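Local coordinates for protein type III Pentaketide Synthase (Neurospora crassa, PDB 3EUO) that probably transfers acyl groups in building polyketide chains, as a type III pentaketide synthase of the chalcone and stilbene synthase family, at residues Y119-Y122 with V123-L127; H74-F77 with M78-G81; V253-P256 with R257-V260; L158-A162 with R163-A167. All blocks are in the same frame, centred on the assembly; numbering follows the deposited sequence.

Interaction 1: Y119-Y122 with V123-L127; sequences YDHY and VAKEL
The edge of the Y119 ring meets V123 one helical turn on, where V123 CG2 lies near the ring plane, 3.7 Å from Y119 CD1. Both belong to the short helix 119-127, the crossover of a beta-alpha-beta unit between strands 105-109 and 134-138. F77 meets the Y119 ring edge-to-face, and the Y119 hydroxyl is hydrogen-bonded to the carbonyl of T109. With chi1 at 87°, Y119 CG sits between its backbone N and carbonyl carbon, which lays the tyrosine alongside V123, both side chains pointing the same way towards L172 of strand 168-175. The Y122 ring has the imidazole of H121 over one face, and M78 of helix 70-96 also packs on it. E238 of the second subunit packs against H121, Y122 and K125, so this side of the helix belongs to the dimer contact while Y119 and V123 face the sheet. Successive i to i+4 bonds hold the backbone: A124 N reaches D120 O at 2.9 Å, and E126 N reaches Y122 O at 3.0 Å. Between Y119 and V123 themselves, V123 N donates to Y119 O at 3.1 Å, lying in the carbonyl plane with an N-H...O angle of 166°.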
loop_
_atom_site.group_PDB
_atom_site.type_symbol
_atom_site.label_atom_id
_atom_site.label_comp_id
_atom_site.label_asym_id
_atom_site.label_seq_id
_atom_site.Cartn_x
_atom_site.Cartn_y
_atom_site.Cartn_z
ATOM N N TYR A 119 -1.842 -5.880 -7.780
ATOM C CA TYR A 119 -1.101 -6.791 -8.658
ATOM C C TYR A 119 -0.551 -7.982 -7.899
ATOM O O TYR A 119 -0.365 -9.057 -8.478
ATOM C CB TYR A 119 0.017 -6.057 -9.420
ATOM C CG TYR A 119 1.349 -5.942 -8.694
ATOM C CD1 TYR A 119 2.325 -6.943 -8.821
ATOM C CD2 TYR A 119 1.645 -4.824 -7.901
ATOM C CE1 TYR A 119 3.555 -6.840 -8.168
ATOM C CE2 TYR A 119 2.883 -4.711 -7.237
ATOM C CZ TYR A 119 3.827 -5.721 -7.377
ATOM O OH TYR A 119 5.036 -5.617 -6.736
ATOM N N ASP A 120 -0.308 -7.789 -6.600
ATOM C CA ASP A 120 0.222 -8.848 -5.759
ATOM C C ASP A 120 -0.696 -10.065 -5.725
ATOM O O ASP A 120 -0.221 -11.204 -5.680
ATOM C CB ASP A 120 0.547 -8.338 -4.345
ATOM C CG ASP A 120 -0.656 -7.749 -3.619
ATOM O OD1 ASP A 120 -1.599 -7.249 -4.275
ATOM O OD2 ASP A 120 -0.640 -7.776 -2.363
ATOM N N HIS A 121 -2.004 -9.819 -5.748
ATOM C CA HIS A 121 -2.968 -10.910 -5.820
ATOM C C HIS A 121 -2.683 -11.851 -6.988
ATOM O O HIS A 121 -2.615 -13.080 -6.816
ATOM C CB HIS A 121 -4.393 -10.384 -5.949
ATOM C CG HIS A 121 -5.396 -11.476 -6.154
ATOM N ND1 HIS A 121 -5.799 -11.892 -7.406
ATOM C CD2 HIS A 121 -6.022 -12.282 -5.267
ATOM C CE1 HIS A 121 -6.650 -12.894 -7.278
ATOM N NE2 HIS A 121 -6.807 -13.146 -5.990
ATOM N N TYR A 122 -2.515 -11.267 -8.170
ATOM C CA TYR A 122 -2.331 -12.028 -9.407
ATOM C C TYR A 122 -0.995 -12.772 -9.395
ATOM O O TYR A 122 -0.921 -13.941 -9.803
ATOM C CB TYR A 122 -2.462 -11.108 -10.624
ATOM C CG TYR A 122 -3.825 -10.453 -10.711
ATOM C CD1 TYR A 122 -4.851 -11.029 -11.467
ATOM C CD2 TYR A 122 -4.095 -9.270 -10.025
ATOM C CE1 TYR A 122 -6.115 -10.432 -11.543
ATOM C CE2 TYR A 122 -5.355 -8.664 -10.094
ATOM C CZ TYR A 122 -6.354 -9.254 -10.853
ATOM O OH TYR A 122 -7.596 -8.653 -10.917
ATOM N N VAL A 123 0.045 -12.118 -8.883
ATOM C CA VAL A 123 1.353 -12.770 -8.736
ATOM C C VAL A 123 1.245 -13.983 -7.804
ATOM O O VAL A 123 1.669 -15.088 -8.157
ATOM C CB VAL A 123 2.448 -11.799 -8.219
ATOM C CG1 VAL A 123 3.779 -12.556 -7.995
ATOM C CG2 VAL A 123 2.659 -10.657 -9.200
ATOM N N ALA A 124 0.660 -13.766 -6.627
ATOM C CA ALA A 124 0.456 -14.827 -5.638
ATOM C C ALA A 124 -0.355 -16.008 -6.190
ATOM O O ALA A 124 -0.034 -17.167 -5.912
ATOM C CB ALA A 124 -0.199 -14.269 -4.393
ATOM N N LYS A 125 -1.400 -15.698 -6.961
ATOM C CA LYS A 125 -2.243 -16.715 -7.608
ATOM C C LYS A 125 -1.446 -17.546 -8.613
ATOM O O LYS A 125 -1.548 -18.776 -8.637
ATOM C CB LYS A 125 -3.441 -16.053 -8.305
ATOM C CG LYS A 125 -4.410 -17.025 -9.000
ATOM C CD LYS A 125 -5.371 -16.264 -9.911
ATOM C CE LYS A 125 -6.386 -17.176 -10.611
ATOM N NZ LYS A 125 -5.927 -17.643 -11.957
ATOM N N GLU A 126 -0.659 -16.870 -9.449
ATOM C CA GLU A 126 0.188 -17.552 -10.425
ATOM C C GLU A 126 1.244 -18.438 -9.764
ATOM O O GLU A 126 1.604 -19.491 -10.301
ATOM C CB GLU A 126 0.862 -16.545 -11.350
ATOM C CG GLU A 126 -0.042 -15.978 -12.426
ATOM C CD GLU A 126 0.742 -15.464 -13.623
ATOM O OE1 GLU A 126 1.742 -16.115 -14.010
ATOM O OE2 GLU A 126 0.362 -14.410 -14.178
ATOM N N LEU A 127 1.724 -18.012 -8.596
ATOM C CA LEU A 127 2.688 -18.779 -7.812
ATOM C C LEU A 127 2.048 -19.931 -7.026
ATOM O O LEU A 127 2.754 -20.811 -6.520
ATOM C CB LEU A 127 3.445 -17.860 -6.839
ATOM C CG LEU A 127 4.394 -16.810 -7.429
ATOM C CD1 LEU A 127 4.790 -15.813 -6.344
ATOM C CD2 LEU A 127 5.640 -17.461 -8.031
#

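Interaction 2: H74-F77 with M78-G81; sequences HEVF and MSDG
M78 folds its CG over one face of the H74 ring, the close-packed side of this turn of helix 70-96, a long helix of the thiolase-like fold. The same two residues share a helical backbone bond, M78 N to H74 O at 2.9 Å. CG of M78 stands beside its own backbone N (chi1 -60°), and two further bends in the chain curl the thioether back alongside the imidazole. The sulfur makes an oblique Met-aromatic approach, with M78 SD 4.4 Å from the H74 ring centroid. Loop residues D113 and A115 also touch H74, as does V245 of the second subunit. An alanine in place of H74 is likely to open a gap beside M78, leaving its thioether freer to turn, and to remove the packing on V245 of the neighbouring chain. F77 CD2 lies 4.3 Å from M78 SD, and the phenylalanine continues inward to T110 and T112. Around the exposed S79 the helix is looser: V76 CG1 comes only to 4.2 Å from D80 CB, and S79 OG donates to D80 OD2 at 2.6 Å, using the anti lone pair of that oxygen. Towards G81 the helix widens into a pi-type turn. V76 O takes D80 N at 2.7 Å and, weakly, G81 N, which bonds F77 O at 2.9 Å from above the carbonyl plane.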
loop_
_atom_site.group_PDB
_atom_site.type_symbol
_atom_site.label_atom_id
_atom_site.label_comp_id
_atom_site.label_asym_id
_atom_site.label_seq_id
_atom_site.Cartn_x
_atom_site.Cartn_y
_atom_site.Cartn_z
ATOM N N HIS A 74 -2.424 0.334 -17.153
ATOM C CA HIS A 74 -2.676 -0.780 -16.249
ATOM C C HIS A 74 -2.733 -2.110 -16.997
ATOM O O HIS A 74 -2.190 -3.112 -16.535
ATOM C CB HIS A 74 -3.951 -0.594 -15.432
ATOM C CG HIS A 74 -4.290 -1.799 -14.617
ATOM N ND1 HIS A 74 -5.285 -2.681 -14.975
ATOM C CD2 HIS A 74 -3.713 -2.312 -13.505
ATOM C CE1 HIS A 74 -5.333 -3.666 -14.096
ATOM N NE2 HIS A 74 -4.385 -3.468 -13.196
ATOM N N GLU A 75 -3.377 -2.105 -18.159
ATOM C CA GLU A 75 -3.496 -3.315 -18.964
ATOM C C GLU A 75 -2.130 -3.912 -19.290
ATOM O O GLU A 75 -1.948 -5.126 -19.192
ATOM C CB GLU A 75 -4.297 -3.033 -20.232
ATOM C CG GLU A 75 -5.779 -2.816 -19.935
ATOM C CD GLU A 75 -6.548 -2.173 -21.076
ATOM O OE1 GLU A 75 -5.939 -1.796 -22.104
ATOM O OE2 GLU A 75 -7.783 -2.045 -20.937
ATOM N N VAL A 76 -1.169 -3.058 -19.632
ATOM C CA VAL A 76 0.186 -3.508 -19.971
ATOM C C VAL A 76 1.017 -3.856 -18.723
ATOM O O VAL A 76 1.848 -4.783 -18.757
ATOM C CB VAL A 76 0.892 -2.507 -20.929
ATOM C CG1 VAL A 76 2.402 -2.752 -21.016
ATOM C CG2 VAL A 76 0.272 -2.620 -22.328
ATOM N N PHE A 77 0.776 -3.139 -17.623
ATOM C CA PHE A 77 1.371 -3.517 -16.332
ATOM C C PHE A 77 1.004 -4.966 -16.011
ATOM O O PHE A 77 1.854 -5.764 -15.604
ATOM C CB PHE A 77 0.904 -2.581 -15.214
ATOM C CG PHE A 77 1.660 -2.754 -13.915
ATOM C CD1 PHE A 77 2.795 -1.990 -13.658
ATOM C CD2 PHE A 77 1.240 -3.681 -12.956
ATOM C CE1 PHE A 77 3.494 -2.138 -12.460
ATOM C CE2 PHE A 77 1.938 -3.840 -11.749
ATOM C CZ PHE A 77 3.064 -3.056 -11.506
ATOM N N MET A 78 -0.263 -5.309 -16.208
ATOM C CA MET A 78 -0.718 -6.676 -15.952
ATOM C C MET A 78 -0.188 -7.691 -16.972
ATOM O O MET A 78 0.257 -8.778 -16.580
ATOM C CB MET A 78 -2.242 -6.725 -15.853
ATOM C CG MET A 78 -2.792 -5.857 -14.723
ATOM S SD MET A 78 -2.209 -6.301 -13.052
ATOM C CE MET A 78 -2.828 -7.950 -12.957
ATOM N N SER A 79 -0.198 -7.339 -18.259
ATOM C CA SER A 79 0.228 -8.286 -19.306
ATOM C C SER A 79 1.735 -8.487 -19.376
ATOM O O SER A 79 2.196 -9.609 -19.619
ATOM C CB SER A 79 -0.305 -7.900 -20.692
ATOM O OG SER A 79 0.237 -6.674 -21.157
ATOM N N ASP A 80 2.491 -7.411 -19.166
ATOM C CA ASP A 80 3.947 -7.427 -19.367
ATOM C C ASP A 80 4.785 -7.262 -18.094
ATOM O O ASP A 80 5.961 -7.621 -18.081
ATOM C CB ASP A 80 4.348 -6.376 -20.407
ATOM C CG ASP A 80 3.915 -6.764 -21.807
ATOM O OD1 ASP A 80 4.807 -7.002 -22.640
ATOM O OD2 ASP A 80 2.691 -6.859 -22.060
ATOM N N GLY A 81 4.183 -6.718 -17.037
ATOM C CA GLY A 81 4.886 -6.529 -15.762
ATOM C C GLY A 81 4.721 -7.720 -14.834
ATOM O O GLY A 81 5.701 -8.261 -14.320
#

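Interaction 3: V253-P256 with R257-V260; sequences VLSP and RVPV
S255 and R257 are joined by a capping bond where the hairpin strand 249-254 passes into helix 258-277. S255 OG accepts from R257 N at 3.0 Å, closing an ST turn. The serine torsion (chi1 86°) tucks OG between its own N and C, where it can accept from the amide two residues on. The N-H...O angle of 138° shows that this bond is appreciably bent. The backbone adds a type I turn from S255 to V258, whose closing bond, V258 N to S255 O at 3.5 Å, is straight but weak. Charge enters through D240, beside the first strand of the hairpin: one carboxylate oxygen bonds S255 OG and the other forms a salt bridge with R257 NH1. The long arginine chain bends at chi3 on its way there and starts out close to the serine, with R257 CB 3.3 Å from S255 OG.

The apolar contact lies beside the turn bond: L254 CD1 touches V258 CG2 at 3.7 Å, the two side chains crossing at about a right angle. Separately, P259 CD packs against a carbonyl, 3.3 Å from P256 O. Having no N-H to offer, P259 fits the first turn of a helix, where amides commonly lack a helical acceptor. One serine hydroxyl thus links the turn backbone to D240, the acid that also holds the arginine, coupling helix start and hairpin at the protein surface.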
loop_
_atom_site.group_PDB
_atom_site.type_symbol
_atom_site.label_atom_id
_atom_site.label_comp_id
_atom_site.label_asym_id
_atom_site.label_seq_id
_atom_site.Cartn_x
_atom_site.Cartn_y
_atom_site.Cartn_z
ATOM N N VAL A 253 7.600 14.313 -10.227
ATOM C CA VAL A 253 7.990 15.584 -9.612
ATOM C C VAL A 253 9.450 15.413 -9.194
ATOM O O VAL A 253 9.800 14.441 -8.524
ATOM C CB VAL A 253 7.102 15.953 -8.384
ATOM C CG1 VAL A 253 7.610 17.230 -7.701
ATOM C CG2 VAL A 253 5.644 16.132 -8.808
ATOM N N LEU A 254 10.301 16.341 -9.623
ATOM C CA LEU A 254 11.730 16.253 -9.355
ATOM C C LEU A 254 12.361 17.645 -9.380
ATOM O O LEU A 254 12.381 18.319 -10.416
ATOM C CB LEU A 254 12.406 15.309 -10.358
ATOM C CG LEU A 254 13.913 15.038 -10.304
ATOM C CD1 LEU A 254 14.378 14.548 -8.925
ATOM C CD2 LEU A 254 14.276 14.026 -11.373
ATOM N N SER A 255 12.860 18.072 -8.228
ATOM C CA SER A 255 13.448 19.400 -8.096
ATOM C C SER A 255 14.962 19.291 -8.169
ATOM O O SER A 255 15.515 18.196 -7.994
ATOM C CB SER A 255 13.043 20.040 -6.770
ATOM O OG SER A 255 13.918 19.637 -5.737
ATOM N N PRO A 256 15.642 20.424 -8.439
ATOM C CA PRO A 256 17.108 20.426 -8.407
ATOM C C PRO A 256 17.689 20.207 -7.007
ATOM O O PRO A 256 18.877 19.918 -6.884
ATOM C CB PRO A 256 17.477 21.814 -8.944
ATOM C CG PRO A 256 16.273 22.643 -8.770
ATOM C CD PRO A 256 15.089 21.733 -8.836
ATOM N N ARG A 257 16.858 20.322 -5.972
ATOM C CA ARG A 257 17.311 20.150 -4.582
ATOM C C ARG A 257 17.662 18.707 -4.208
ATOM O O ARG A 257 18.453 18.479 -3.291
ATOM C CB ARG A 257 16.252 20.645 -3.595
ATOM C CG ARG A 257 15.748 22.062 -3.816
ATOM C CD ARG A 257 14.608 22.354 -2.852
ATOM N NE ARG A 257 15.095 22.820 -1.563
ATOM C CZ ARG A 257 14.552 22.534 -0.380
ATOM N NH1 ARG A 257 13.491 21.734 -0.265
ATOM N NH2 ARG A 257 15.104 23.044 0.708
ATOM N N VAL A 258 17.066 17.740 -4.906
ATOM C CA VAL A 258 17.108 16.336 -4.476
ATOM C C VAL A 258 18.514 15.782 -4.213
ATOM O O VAL A 258 18.743 15.214 -3.150
ATOM C CB VAL A 258 16.310 15.402 -5.423
ATOM C CG1 VAL A 258 16.406 13.940 -4.971
ATOM C CG2 VAL A 258 14.862 15.842 -5.479
ATOM N N PRO A 259 19.457 15.954 -5.161
ATOM C CA PRO A 259 20.792 15.394 -4.907
ATOM C C PRO A 259 21.442 15.996 -3.661
ATOM O O PRO A 259 22.102 15.280 -2.904
ATOM C CB PRO A 259 21.588 15.776 -6.163
ATOM C CG PRO A 259 20.565 16.102 -7.199
ATOM C CD PRO A 259 19.391 16.650 -6.461
ATOM N N VAL A 260 21.232 17.293 -3.441
ATOM C CA VAL A 260 21.816 17.984 -2.296
ATOM C C VAL A 260 21.216 17.470 -0.988
ATOM O O VAL A 260 21.954 17.144 -0.055
ATOM C CB VAL A 260 21.704 19.531 -2.419
ATOM C CG1 VAL A 260 22.028 20.206 -1.095
ATOM C CG2 VAL A 260 22.645 20.042 -3.510
#

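Interaction 4: L158-A162 with R163-A167; sequences LGHTA and RGKPA
A Schellman motif ends helix 145-162, with H160 and K165 joined across the close and G164 as its C-prime residue; the chain then turns into strand 168-175 of the central sheet. K165 N donates to H160 O at 2.9 Å, and G164 N to T161 O. The positive phi of G164, 60°, ends the helical path and lets K165 N swing round to H160 O. That oxygen also accepts R163 N, and the two donors arrive from opposite faces of its carbonyl plane, so one atom at the helix end binds two amides of the departing chain.

The H160 ring is gripped in its plane and on a face. ND1 donates to P166 O at 3.3 Å along a nearly straight bond of 170°; the oxygen lies in the ring plane, whereas ND1 approaches from above the P166 carbonyl plane. Over one face comes the lysine: K165 bends at chi3 and chi4, folding back so that CE makes a CH-pi contact, 4.0 Å from the H160 ring centroid. The R163 guanidinium stands nearly perpendicular to the ring, 83° between planes, with R163 NH2 3.5 Å from H160 NE2, and K165 CD lies over one of its faces, toward the rim. H105 meets H160 edge-to-face. Were H160 an alanine, P166 O would probably lose its ring donor and the bent lysine chain the surface it lies on.

N212 bonds K165 O and A167 N. R163 packs on L1, and A162 on L158, both of the second subunit. On the strand side, A167 CB closes against H160 CB at 3.8 Å.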
loop_
_atom_site.group_PDB
_atom_site.type_symbol
_atom_site.label_atom_id
_atom_site.label_comp_id
_atom_site.label_asym_id
_atom_site.label_seq_id
_atom_site.Cartn_x
_atom_site.Cartn_y
_atom_site.Cartn_z
ATOM N N LEU A 158 9.234 -10.608 12.714
ATOM C CA LEU A 158 9.379 -10.570 14.177
ATOM C C LEU A 158 8.036 -10.724 14.910
ATOM O O LEU A 158 7.984 -11.209 16.052
ATOM C CB LEU A 158 10.146 -9.317 14.623
ATOM C CG LEU A 158 11.629 -9.270 14.218
ATOM C CD1 LEU A 158 12.252 -7.937 14.569
ATOM C CD2 LEU A 158 12.421 -10.406 14.872
ATOM N N GLY A 159 6.947 -10.330 14.252
ATOM C CA GLY A 159 5.602 -10.561 14.791
ATOM C C GLY A 159 5.320 -12.048 14.935
ATOM O O GLY A 159 4.753 -12.497 15.937
ATOM N N HIS A 160 5.739 -12.822 13.939
ATOM C CA HIS A 160 5.605 -14.273 14.004
ATOM C C HIS A 160 6.574 -14.876 15.008
ATOM O O HIS A 160 6.216 -15.810 15.729
ATOM C CB HIS A 160 5.737 -14.894 12.619
ATOM C CG HIS A 160 4.423 -15.036 11.918
ATOM N ND1 HIS A 160 4.107 -16.115 11.125
ATOM C CD2 HIS A 160 3.325 -14.242 11.929
ATOM C CE1 HIS A 160 2.876 -15.972 10.662
ATOM N NE2 HIS A 160 2.381 -14.843 11.136
ATOM N N THR A 161 7.785 -14.322 15.071
ATOM C CA THR A 161 8.761 -14.714 16.095
ATOM C C THR A 161 8.177 -14.576 17.500
ATOM O O THR A 161 8.318 -15.484 18.326
ATOM C CB THR A 161 10.061 -13.908 15.976
ATOM O OG1 THR A 161 10.619 -14.121 14.676
ATOM C CG2 THR A 161 11.074 -14.353 17.019
ATOM N N ALA A 162 7.499 -13.458 17.765
ATOM C CA ALA A 162 6.838 -13.242 19.061
ATOM C C ALA A 162 5.896 -14.386 19.431
ATOM O O ALA A 162 5.713 -14.687 20.615
ATOM C CB ALA A 162 6.086 -11.911 19.070
ATOM N N ARG A 163 5.320 -15.019 18.410
ATOM C CA ARG A 163 4.335 -16.091 18.581
ATOM C C ARG A 163 4.934 -17.480 18.362
ATOM O O ARG A 163 4.201 -18.478 18.284
ATOM C CB ARG A 163 3.144 -15.871 17.637
ATOM C CG ARG A 163 2.439 -14.537 17.847
ATOM C CD ARG A 163 0.988 -14.557 17.379
ATOM N NE ARG A 163 0.866 -14.333 15.945
ATOM C CZ ARG A 163 0.153 -15.093 15.121
ATOM N NH1 ARG A 163 -0.527 -16.139 15.587
ATOM N NH2 ARG A 163 0.111 -14.802 13.827
ATOM N N GLY A 164 6.258 -17.539 18.258
ATOM C CA GLY A 164 6.970 -18.786 17.983
ATOM C C GLY A 164 6.597 -19.475 16.678
ATOM O O GLY A 164 6.680 -20.702 16.580
ATOM N N LYS A 165 6.205 -18.697 15.671
ATOM C CA LYS A 165 5.793 -19.244 14.372
ATOM C C LYS A 165 6.821 -18.980 13.284
ATOM O O LYS A 165 7.439 -17.905 13.269
ATOM C CB LYS A 165 4.450 -18.651 13.930
ATOM C CG LYS A 165 3.275 -19.001 14.830
ATOM C CD LYS A 165 2.114 -18.030 14.632
ATOM C CE LYS A 165 1.471 -18.151 13.249
ATOM N NZ LYS A 165 0.754 -19.453 13.055
ATOM N N PRO A 166 7.003 -19.950 12.365
ATOM C CA PRO A 166 7.847 -19.733 11.193
ATOM C C PRO A 166 7.281 -18.620 10.317
ATOM O O PRO A 166 6.064 -18.542 10.102
ATOM C CB PRO A 166 7.767 -21.072 10.444
ATOM C CG PRO A 166 7.370 -22.067 11.481
ATOM C CD PRO A 166 6.436 -21.314 12.374
ATOM N N ALA A 167 8.159 -17.741 9.853
ATOM C CA ALA A 167 7.775 -16.741 8.869
ATOM C C ALA A 167 8.710 -16.845 7.686
ATOM O O ALA A 167 9.934 -16.886 7.845
ATOM C CB ALA A 167 7.824 -15.343 9.464
#

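Overall arrangement
Interactions 1 and 2 form one packed region, their centres about 13 Å apart: helix 119-127 lies against helix 70-96, and Y122 CD2 comes within 3.5 Å of M78 CE. Interaction 4 stands apart, its centre about 24 Å from that of interaction 1 and without touching it, although both meet the second subunit. These three lie in the N-terminal chalcone and stilbene synthase domain. Interaction 3 belongs to the C-terminal one; its centre is about 35 Å from that of interaction 1, on the opposite side of the chain's centre, and about 40 Å from that of interaction 4. Interaction 4 closes the helix 145-162 that begins just after C143, a cysteine modified to 3-sulfinoalanine in this crystal, and so marks the far end of that helix.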